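Local coordinates for galactose mutarotase related enzyme (Lactobacillus casei, PDB 3Q1N), which probably binds carbohydrate and may act as an isomerase of the aldose 1-epimerase (galactose mutarotase) family, at residues L21-N26 / N30-W35; D59-G64 / Y68-H73; A218-P223 / H227-D232. One frame throughout, in Å; residues are numbered along the deposited sequence. Where two conformers were deposited one is given.

How the interactions relate
The three contacts are short antiparallel hairpins that follow one another along the chain. Interaction 1 joins strand 20-26 to strand 31-32, at the edge of a four-stranded sheet. Interaction 3 joins strands 217-221 and 229-232 inside the large antiparallel sheet. Their centres lie about 14 Å apart and they touch: the ring of His227 stacks on Tyr31, and Tyr33 CD1 packs on Ile229 CG2 at 3.6 Å, so two sheets meet there near the C-terminal residue His294. Interaction 2, a separate two-stranded hairpin on the opposite side of the chain's centre, lies about 33 and 34 Å from interactions 1 and 3, centre to centre, and touches neither.

Interaction 1: residues L21-N26 / N30-W35; sequences LQSLVN and NYEYVW. With EDO (1,2-ethanediol), chain I.
Val25 faces Glu32 and Asn26 faces Tyr31 in a short antiparallel beta hairpin in which strand 31-32 forms one edge of a four-stranded sheet. Among the backbone bonds, Asn26 N donates to Tyr31 O at 2.9 Å while the return bond from Tyr31 N to Asn26 O is weak; farther along, Tyr33 N reaches Leu24 O at 2.9 Å. The Glu32 carboxylate takes over where regular pairing stops. With CG opposite the backbone N (chi1 177°) and a bend at chi2 (60°), it folds back onto strand 20-26. Its OE2 accepts Leu24 N at 2.8 Å on the syn lone pair and Val34 N at 3.0 Å on the anti one, so a single oxygen ties both segments together. Ser23, modelled in two conformers, can bring OG to Glu32 OE1 in one of them, a less certain bond. Apolar contact comes from Val34, whose CG2 meets Leu24 CB at 3.8 Å and also approaches Leu21. The aromatic pair packs differently: Tyr33 turns one ring edge to Leu24 O and bonds through OH to His294 O, while Tyr31 CD2 lies 3.9 Å above the centre of the Tyr33 ring. Beyond it, Tyr31 OH shares a hydrogen bond of 2.8 Å with O1 of an ethanediol that also bonds Asn147 O.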
loop_
_atom_site.group_PDB
_atom_site.type_symbol
_atom_site.label_atom_id
_atom_site.label_comp_id
_atom_site.label_asym_id
_atom_site.label_seq_id
_atom_site.Cartn_x
_atom_site.Cartn_y
_atom_site.Cartn_z
ATOM N N LEU A 21 -4.856 4.980 -8.113
ATOM C CA LEU A 21 -3.868 5.315 -9.140
ATOM C C LEU A 21 -3.760 4.157 -10.126
ATOM O O LEU A 21 -3.544 3.010 -9.719
ATOM C CB LEU A 21 -2.524 5.514 -8.484
ATOM C CG LEU A 21 -1.336 5.852 -9.375
ATOM C CD1 LEU A 21 -1.437 7.226 -9.988
ATOM C CD2 LEU A 21 -0.016 5.739 -8.540
ATOM N N GLN A 22 -3.908 4.439 -11.409
ATOM C CA GLN A 22 -3.856 3.357 -12.403
ATOM C C GLN A 22 -2.723 3.504 -13.403
ATOM O O GLN A 22 -2.344 2.523 -14.038
ATOM C CB GLN A 22 -5.199 3.249 -13.127
ATOM C CG GLN A 22 -6.331 2.855 -12.134
ATOM C CD GLN A 22 -7.608 2.508 -12.812
ATOM O OE1 GLN A 22 -7.949 3.099 -13.820
ATOM N NE2 GLN A 22 -8.371 1.602 -12.215
ATOM N N SER A 23 -2.197 4.707 -13.544
ATOM C CA SER A 23 -1.153 4.995 -14.519
ATOM C C SER A 23 -0.290 6.160 -14.046
ATOM O O SER A 23 -0.791 7.125 -13.436
ATOM C CB SER A 23 -1.772 5.305 -15.893
ATOM O OG SER A 23 -0.801 5.773 -16.824
ATOM N N LEU A 24 1.001 6.070 -14.337
ATOM C CA LEU A 24 1.963 7.093 -13.971
ATOM C C LEU A 24 3.099 7.025 -14.974
ATOM O O LEU A 24 3.814 6.026 -15.072
ATOM C CB LEU A 24 2.439 6.819 -12.538
ATOM C CG LEU A 24 3.239 7.832 -11.741
ATOM C CD1 LEU A 24 2.454 9.168 -11.631
ATOM C CD2 LEU A 24 3.538 7.280 -10.384
ATOM N N VAL A 25 3.220 8.069 -15.766
ATOM C CA VAL A 25 3.973 8.005 -16.995
ATOM C C VAL A 25 5.021 9.087 -17.014
ATOM O O VAL A 25 4.730 10.238 -16.680
ATOM C CB VAL A 25 3.037 8.163 -18.236
ATOM C CG1 VAL A 25 3.817 8.416 -19.562
ATOM C CG2 VAL A 25 2.139 6.960 -18.379
ATOM N N ASN A 26 6.240 8.678 -17.356
ATOM C CA ASN A 26 7.321 9.606 -17.677
ATOM C C ASN A 26 7.148 10.085 -19.111
ATOM O O ASN A 26 7.300 9.289 -20.065
ATOM C CB ASN A 26 8.663 8.900 -17.511
ATOM C CG ASN A 26 9.839 9.857 -17.592
ATOM O OD1 ASN A 26 9.942 10.802 -16.790
ATOM N ND2 ASN A 26 10.755 9.593 -18.529
ATOM N N ASN A 30 7.624 8.192 -22.605
ATOM C CA ASN A 30 6.373 7.478 -22.433
ATOM C C ASN A 30 6.458 6.182 -21.589
ATOM O O ASN A 30 5.637 5.270 -21.749
ATOM C CB ASN A 30 5.781 7.156 -23.803
ATOM C CG ASN A 30 4.340 6.869 -23.747
ATOM O OD1 ASN A 30 3.562 7.562 -23.056
ATOM N ND2 ASN A 30 3.928 5.817 -24.473
ATOM N N TYR A 31 7.389 6.141 -20.663
ATOM C CA TYR A 31 7.533 4.972 -19.773
ATOM C C TYR A 31 6.438 4.916 -18.705
ATOM O O TYR A 31 6.217 5.897 -17.991
ATOM C CB TYR A 31 8.903 4.965 -19.115
ATOM C CG TYR A 31 9.069 3.842 -18.119
ATOM C CD1 TYR A 31 9.370 2.574 -18.543
ATOM C CD2 TYR A 31 8.951 4.061 -16.765
ATOM C CE1 TYR A 31 9.517 1.523 -17.654
ATOM C CE2 TYR A 31 9.131 3.040 -15.866
ATOM C CZ TYR A 31 9.391 1.757 -16.312
ATOM O OH TYR A 31 9.547 0.708 -15.437
ATOM N N GLU A 32 5.811 3.746 -18.572
ATOM C CA GLU A 32 4.798 3.491 -17.556
ATOM C C GLU A 32 5.395 2.844 -16.299
ATOM O O GLU A 32 5.903 1.708 -16.361
ATOM C CB GLU A 32 3.713 2.595 -18.142
ATOM C CG GLU A 32 2.604 2.157 -17.202
ATOM C CD GLU A 32 1.819 3.321 -16.600
ATOM O OE1 GLU A 32 1.107 3.973 -17.383
ATOM O OE2 GLU A 32 1.950 3.607 -15.399
ATOM N N TYR A 33 5.311 3.562 -15.177
ATOM C CA TYR A 33 5.863 3.073 -13.917
ATOM C C TYR A 33 4.974 2.044 -13.247
ATOM O O TYR A 33 5.471 1.168 -12.546
ATOM C CB TYR A 33 6.041 4.213 -12.915
ATOM C CG TYR A 33 7.140 5.193 -13.259
ATOM C CD1 TYR A 33 8.450 4.972 -12.874
ATOM C CD2 TYR A 33 6.857 6.350 -13.911
ATOM C CE1 TYR A 33 9.462 5.890 -13.151
ATOM C CE2 TYR A 33 7.849 7.262 -14.221
ATOM C CZ TYR A 33 9.136 7.049 -13.831
ATOM O OH TYR A 33 10.082 8.001 -14.159
ATOM N N VAL A 34 3.669 2.186 -13.427
ATOM C CA VAL A 34 2.631 1.408 -12.713
ATOM C C VAL A 34 2.057 0.256 -13.550
ATOM O O VAL A 34 1.782 0.405 -14.743
ATOM C CB VAL A 34 1.521 2.321 -12.187
ATOM C CG1 VAL A 34 0.364 1.513 -11.540
ATOM C CG2 VAL A 34 2.091 3.315 -11.128
ATOM N N TRP A 35 1.945 -0.907 -12.924
ATOM C CA TRP A 35 1.376 -2.107 -13.534
ATOM C C TRP A 35 0.046 -1.786 -14.223
ATOM O O TRP A 35 -0.805 -1.083 -13.683
ATOM C CB TRP A 35 1.178 -3.192 -12.470
ATOM C CG TRP A 35 0.541 -4.443 -12.956
ATOM C CD1 TRP A 35 -0.637 -5.004 -12.508
ATOM C CD2 TRP A 35 1.025 -5.304 -13.989
ATOM N NE1 TRP A 35 -0.889 -6.158 -13.187
ATOM C CE2 TRP A 35 0.104 -6.361 -14.119
ATOM C CE3 TRP A 35 2.139 -5.281 -14.807
ATOM C CZ2 TRP A 35 0.289 -7.401 -15.026
ATOM C CZ3 TRP A 35 2.324 -6.319 -15.723
ATOM C CH2 TRP A 35 1.401 -7.358 -15.822
HETATM C C1 EDO I . 9.539 1.251 -11.616
HETATM O O1 EDO I . 10.015 1.742 -12.869
HETATM C C2 EDO I . 10.669 0.584 -10.848
HETATM O O2 EDO I . 11.175 -0.536 -11.588
HETATM O O HOH W 1 -0.646 1.379 -15.769
#

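Interaction 2: residues D59-G64 / Y68-H73; sequences DQYRLG and YPMSQH. With NO3 (nitrate ion), chain C; NO3 (nitrate ion), chain D.
Tyr61 CE1 sits 3.5 Å from Tyr68 CB and 3.6 Å from CE of Met70, a selenomethionine, placing the Tyr61 ring across both side chains. The Tyr61 CG lies between its own backbone N and carbonyl carbon (chi1 72°), which swings the ring toward strand 66-69 and brings an edge to Pro69 O. The rings of Tyr61 and Tyr68 meet obliquely, planes 34° apart, and Leu63 CD1 approaches Tyr68 CE1 at 3.8 Å, its chain roughly perpendicular to the tyrosine. Two backbone bonds join Tyr61 and Tyr68, and Met70 N adds one to Asp59 O at 3.0 Å. A water links Asp59 OD1 to Met70 O. Farther along, Gln72 CG covers one face of the His73 ring; His73 ND1 donates to a nitrate O1 at 2.6 Å, and Gln72 NE2 to O3 of a second nitrate at 2.8 Å. In the outer shell, Tyr61 OH bonds Lys104 O while its ring stacks on Trp270, and Arg62 pairs through its backbone with Thr268 and Trp270. The whole is a two-stranded antiparallel beta hairpin whose second strand runs on into a loop carrying two anions, probably from the crystallisation liquor.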
loop_
_atom_site.group_PDB
_atom_site.type_symbol
_atom_site.label_atom_id
_atom_site.label_comp_id
_atom_site.label_asym_id
_atom_site.label_seq_id
_atom_site.Cartn_x
_atom_site.Cartn_y
_atom_site.Cartn_z
ATOM N N ASP A 59 -12.642 -13.977 8.058
ATOM C CA ASP A 59 -13.276 -12.796 7.423
ATOM C C ASP A 59 -14.166 -12.022 8.378
ATOM O O ASP A 59 -15.255 -11.534 8.023
ATOM C CB ASP A 59 -14.007 -13.232 6.152
ATOM C CG ASP A 59 -13.042 -13.771 5.068
ATOM O OD1 ASP A 59 -11.959 -13.198 4.793
ATOM O OD2 ASP A 59 -13.394 -14.757 4.425
ATOM N N GLN A 60 -13.691 -11.878 9.601
ATOM C CA GLN A 60 -14.434 -11.138 10.630
ATOM C C GLN A 60 -13.455 -10.586 11.661
ATOM O O GLN A 60 -12.230 -10.840 11.600
ATOM C CB GLN A 60 -15.499 -12.037 11.301
ATOM C CG GLN A 60 -14.908 -13.183 12.100
ATOM C CD GLN A 60 -15.952 -14.242 12.504
ATOM O OE1 GLN A 60 -16.397 -14.269 13.646
ATOM N NE2 GLN A 60 -16.294 -15.122 11.590
ATOM N N TYR A 61 -13.983 -9.770 12.560
ATOM C CA TYR A 61 -13.220 -9.181 13.630
ATOM C C TYR A 61 -14.123 -8.751 14.754
ATOM O O TYR A 61 -15.343 -8.866 14.664
ATOM C CB TYR A 61 -12.437 -7.992 13.115
ATOM C CG TYR A 61 -13.271 -6.765 12.796
ATOM C CD1 TYR A 61 -14.048 -6.717 11.661
ATOM C CD2 TYR A 61 -13.279 -5.650 13.619
ATOM C CE1 TYR A 61 -14.833 -5.595 11.334
ATOM C CE2 TYR A 61 -14.053 -4.512 13.298
ATOM C CZ TYR A 61 -14.828 -4.496 12.170
ATOM O OH TYR A 61 -15.618 -3.403 11.839
ATOM N N ARG A 62 -13.527 -8.260 15.822
ATOM C CA ARG A 62 -14.290 -7.774 16.966
ATOM C C ARG A 62 -14.096 -6.282 17.220
ATOM O O ARG A 62 -13.013 -5.713 16.957
ATOM C CB ARG A 62 -13.894 -8.517 18.237
ATOM C CG ARG A 62 -14.465 -9.922 18.316
ATOM C CD ARG A 62 -13.706 -10.741 19.324
ATOM N NE ARG A 62 -14.001 -10.326 20.698
ATOM C CZ ARG A 62 -13.116 -10.269 21.708
ATOM N NH1 ARG A 62 -11.823 -10.553 21.523
ATOM N NH2 ARG A 62 -13.527 -9.912 22.930
ATOM N N LEU A 63 -15.156 -5.676 17.772
ATOM C CA LEU A 63 -15.061 -4.375 18.449
ATOM C C LEU A 63 -15.525 -4.626 19.864
ATOM O O LEU A 63 -16.730 -4.717 20.123
ATOM C CB LEU A 63 -15.879 -3.285 17.749
ATOM C CG LEU A 63 -15.429 -2.968 16.341
ATOM C CD1 LEU A 63 -16.494 -2.189 15.546
ATOM C CD2 LEU A 63 -14.056 -2.218 16.384
ATOM N N GLY A 64 -14.570 -4.799 20.761
ATOM C CA GLY A 64 -14.862 -5.235 22.108
ATOM C C GLY A 64 -15.485 -6.608 22.016
ATOM O O GLY A 64 -14.880 -7.529 21.456
ATOM N N TYR A 68 -18.069 -8.316 13.766
ATOM C CA TYR A 68 -18.442 -7.786 12.436
ATOM C C TYR A 68 -17.679 -8.506 11.329
ATOM O O TYR A 68 -16.569 -9.003 11.555
ATOM C CB TYR A 68 -18.122 -6.280 12.322
ATOM C CG TYR A 68 -18.948 -5.452 13.262
ATOM C CD1 TYR A 68 -18.598 -5.382 14.597
ATOM C CD2 TYR A 68 -20.116 -4.803 12.830
ATOM C CE1 TYR A 68 -19.359 -4.666 15.503
ATOM C CE2 TYR A 68 -20.899 -4.064 13.757
ATOM C CZ TYR A 68 -20.492 -4.012 15.071
ATOM O OH TYR A 68 -21.187 -3.314 16.045
ATOM N N PRO A 69 -18.249 -8.527 10.114
ATOM C CA PRO A 69 -17.589 -9.080 8.949
ATOM C C PRO A 69 -16.622 -8.060 8.358
ATOM O O PRO A 69 -16.847 -6.846 8.471
ATOM C CB PRO A 69 -18.773 -9.383 8.009
ATOM C CG PRO A 69 -19.767 -8.287 8.327
ATOM C CD PRO A 69 -19.605 -8.017 9.795
HETATM N N MSE A 70 -15.521 -8.527 7.781
HETATM C CA MSE A 70 -14.576 -7.632 7.109
HETATM C C MSE A 70 -14.000 -8.322 5.895
HETATM O O MSE A 70 -13.546 -9.472 5.955
HETATM C CB MSE A 70 -13.458 -7.154 8.007
HETATM C CG MSE A 70 -12.441 -6.189 7.358
HETATM SE SE MSE A 70 -13.244 -4.585 6.615
HETATM C CE MSE A 70 -14.066 -3.949 8.262
ATOM N N SER A 71 -13.995 -7.583 4.794
ATOM C CA SER A 71 -13.495 -8.093 3.539
ATOM C C SER A 71 -11.970 -7.991 3.515
ATOM O O SER A 71 -11.397 -7.117 4.166
ATOM C CB SER A 71 -14.089 -7.338 2.361
ATOM O OG SER A 71 -14.230 -5.952 2.656
ATOM N N GLN A 72 -11.342 -8.886 2.773
ATOM C CA GLN A 72 -9.906 -8.790 2.527
ATOM C C GLN A 72 -9.603 -7.455 1.815
ATOM O O GLN A 72 -10.361 -7.026 0.976
ATOM C CB GLN A 72 -9.475 -10.003 1.662
ATOM C CG GLN A 72 -8.002 -10.036 1.306
ATOM C CD GLN A 72 -7.637 -11.293 0.496
ATOM O OE1 GLN A 72 -8.528 -12.083 0.112
ATOM N NE2 GLN A 72 -6.335 -11.493 0.269
ATOM N N HIS A 73 -8.493 -6.820 2.169
ATOM C CA HIS A 73 -8.037 -5.543 1.656
ATOM C C HIS A 73 -8.953 -4.360 2.088
ATOM O O HIS A 73 -8.834 -3.264 1.540
ATOM C CB HIS A 73 -7.932 -5.523 0.097
ATOM C CG HIS A 73 -7.358 -6.758 -0.526
ATOM N ND1 HIS A 73 -6.021 -7.087 -0.439
ATOM C CD2 HIS A 73 -7.934 -7.709 -1.309
ATOM C CE1 HIS A 73 -5.808 -8.216 -1.103
ATOM N NE2 HIS A 73 -6.951 -8.610 -1.655
HETATM N N NO3 C . -3.410 -6.248 1.052
HETATM O O1 NO3 C . -4.687 -5.866 1.428
HETATM O O2 NO3 C . -2.316 -6.156 1.879
HETATM O O3 NO3 C . -3.215 -6.811 -0.181
HETATM N N NO3 D . -3.352 -10.064 1.196
HETATM O O1 NO3 D . -2.247 -9.876 1.976
HETATM O O2 NO3 D . -3.220 -10.344 -0.148
HETATM O O3 NO3 D . -4.590 -9.965 1.762
HETATM O O HOH W 2 -10.803 -10.898 5.215
#

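Interaction 3: residues A218-P223 / H227-D232; sequences ATLASP and HSITLD. With NO3 (nitrate ion), chain F.
Thr219 and Thr230 meet hydroxyl to hydroxyl on one face of an antiparallel hairpin, Thr230 OG1 donating to Thr219 OG1 at 2.6 Å. Both OG1 atoms lie opposite their own carbonyl carbon (chi1 -64° for Thr219, -62° for Thr230), which turns the hydroxyls to each other across this non-hydrogen-bonded pair. Thr219 OG1 in turn donates to O1 of a nitrate at 2.7 Å, so it accepts one hydrogen bond and gives another. This face is the more open one: Thr219 is partly exposed, and the nitrate that binds there probably comes from the crystallisation liquor. The other face is the tightly enclosed part, buried against other strands. There Ala218 pairs with Leu231, and Leu220 with Ile229, each pair held by two backbone hydrogen bonds, of which Leu231 N to Ala218 O is 2.8 Å; between the side chains, Leu220 CB comes no nearer to Ile229 CG1 than 4.1 Å. Toward the turn the strands loosen. Ala221 CB still meets Ser228 CB at 3.6 Å, but direct backbone bonding gives way to a water that accepts from Ser222 N at 2.9 Å and lies 2.6 Å from His227 O. Ser228 OG turns elsewhere, to His294 ND1. Within the large antiparallel sheet, strand 217-221 lies between 229-232 and 160-164, while 229-232 pairs on its other side with 284-293. Ala218 and Leu231 press on Leu239 of strand 238-242, and Leu220 and Leu231 on Val254 of strand 251-258, joining this sheet to the neighbouring six-stranded one.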
loop_
_atom_site.group_PDB
_atom_site.type_symbol
_atom_site.label_atom_id
_atom_site.label_comp_id
_atom_site.label_asym_id
_atom_site.label_seq_id
_atom_site.Cartn_x
_atom_site.Cartn_y
_atom_site.Cartn_z
ATOM N N ALA A 218 12.952 4.222 0.470
ATOM C CA ALA A 218 13.124 2.858 -0.035
ATOM C C ALA A 218 13.114 2.935 -1.574
ATOM O O ALA A 218 12.146 3.424 -2.185
ATOM C CB ALA A 218 12.013 1.956 0.472
ATOM N N THR A 219 14.229 2.514 -2.173
ATOM C CA THR A 219 14.445 2.573 -3.619
ATOM C C THR A 219 14.360 1.195 -4.252
ATOM O O THR A 219 15.054 0.286 -3.812
ATOM C CB THR A 219 15.803 3.231 -3.956
ATOM O OG1 THR A 219 15.775 4.593 -3.515
ATOM C CG2 THR A 219 16.105 3.185 -5.425
ATOM N N LEU A 220 13.531 1.087 -5.295
ATOM C CA LEU A 220 13.373 -0.124 -6.131
ATOM C C LEU A 220 14.143 0.173 -7.423
ATOM O O LEU A 220 13.794 1.096 -8.174
ATOM C CB LEU A 220 11.898 -0.411 -6.410
ATOM C CG LEU A 220 11.618 -1.522 -7.418
ATOM C CD1 LEU A 220 12.054 -2.904 -6.914
ATOM C CD2 LEU A 220 10.118 -1.498 -7.785
ATOM N N ALA A 221 15.220 -0.573 -7.643
ATOM C CA ALA A 221 16.116 -0.305 -8.753
ATOM C C ALA A 221 16.894 -1.553 -9.174
ATOM O O ALA A 221 17.152 -2.441 -8.353
ATOM C CB ALA A 221 17.115 0.777 -8.362
ATOM N N SER A 222 17.340 -1.533 -10.419
ATOM C CA SER A 222 18.261 -2.516 -10.992
ATOM C C SER A 222 19.347 -1.767 -11.753
ATOM O O SER A 222 19.038 -0.795 -12.434
ATOM C CB SER A 222 17.518 -3.423 -11.977
ATOM O OG SER A 222 18.416 -4.114 -12.832
ATOM N N PRO A 223 20.597 -2.219 -11.632
ATOM C CA PRO A 223 21.665 -1.570 -12.394
ATOM C C PRO A 223 21.491 -1.713 -13.908
ATOM O O PRO A 223 22.148 -0.990 -14.658
ATOM C CB PRO A 223 22.920 -2.307 -11.936
ATOM C CG PRO A 223 22.448 -3.635 -11.450
ATOM C CD PRO A 223 21.101 -3.356 -10.850
ATOM N N HIS A 227 14.929 3.242 -15.371
ATOM C CA HIS A 227 13.983 3.836 -14.472
ATOM C C HIS A 227 14.034 3.088 -13.118
ATOM O O HIS A 227 14.237 1.852 -13.022
ATOM C CB HIS A 227 12.559 3.849 -15.073
ATOM C CG HIS A 227 12.421 4.770 -16.250
ATOM N ND1 HIS A 227 12.442 6.144 -16.118
ATOM C CD2 HIS A 227 12.302 4.521 -17.579
ATOM C CE1 HIS A 227 12.344 6.696 -17.314
ATOM N NE2 HIS A 227 12.255 5.733 -18.218
ATOM N N SER A 228 13.973 3.859 -12.072
ATOM C CA SER A 228 13.795 3.336 -10.733
ATOM C C SER A 228 12.825 4.284 -10.073
ATOM O O SER A 228 12.502 5.345 -10.624
ATOM C CB SER A 228 15.113 3.326 -9.977
ATOM O OG SER A 228 15.698 4.609 -9.881
ATOM N N ILE A 229 12.308 3.866 -8.918
ATOM C CA ILE A 229 11.496 4.724 -8.056
ATOM C C ILE A 229 11.998 4.645 -6.632
ATOM O O ILE A 229 12.624 3.667 -6.257
ATOM C CB ILE A 229 10.016 4.321 -8.049
ATOM C CG1 ILE A 229 9.811 2.886 -7.506
ATOM C CG2 ILE A 229 9.466 4.469 -9.484
ATOM C CD1 ILE A 229 9.323 2.791 -6.089
ATOM N N THR A 230 11.751 5.719 -5.896
ATOM C CA THR A 230 12.049 5.787 -4.475
ATOM C C THR A 230 10.776 6.232 -3.746
ATOM O O THR A 230 10.141 7.231 -4.132
ATOM C CB THR A 230 13.183 6.766 -4.184
ATOM O OG1 THR A 230 14.362 6.292 -4.838
ATOM C CG2 THR A 230 13.453 6.889 -2.644
ATOM N N LEU A 231 10.405 5.486 -2.720
ATOM C CA LEU A 231 9.276 5.806 -1.847
ATOM C C LEU A 231 9.759 6.546 -0.615
ATOM O O LEU A 231 10.683 6.111 0.063
ATOM C CB LEU A 231 8.511 4.552 -1.435
ATOM C CG LEU A 231 7.854 3.724 -2.531
ATOM C CD1 LEU A 231 7.015 2.575 -1.962
ATOM C CD2 LEU A 231 6.989 4.540 -3.506
ATOM N N ASP A 232 9.212 7.738 -0.389
ATOM C CA ASP A 232 9.482 8.519 0.811
ATOM C C ASP A 232 8.343 8.186 1.777
ATOM O O ASP A 232 7.214 8.560 1.549
ATOM C CB ASP A 232 9.507 10.022 0.492
ATOM C CG ASP A 232 10.604 10.392 -0.535
ATOM O OD1 ASP A 232 11.428 9.535 -0.912
ATOM O OD2 ASP A 232 10.609 11.534 -0.995
HETATM N N NO3 F . 17.671 4.655 -0.684
HETATM O O1 NO3 F . 16.511 5.331 -1.018
HETATM O O2 NO3 F . 17.914 4.284 0.637
HETATM O O3 NO3 F . 18.618 4.349 -1.667
HETATM O O HOH W 3 16.230 0.496 -12.118
#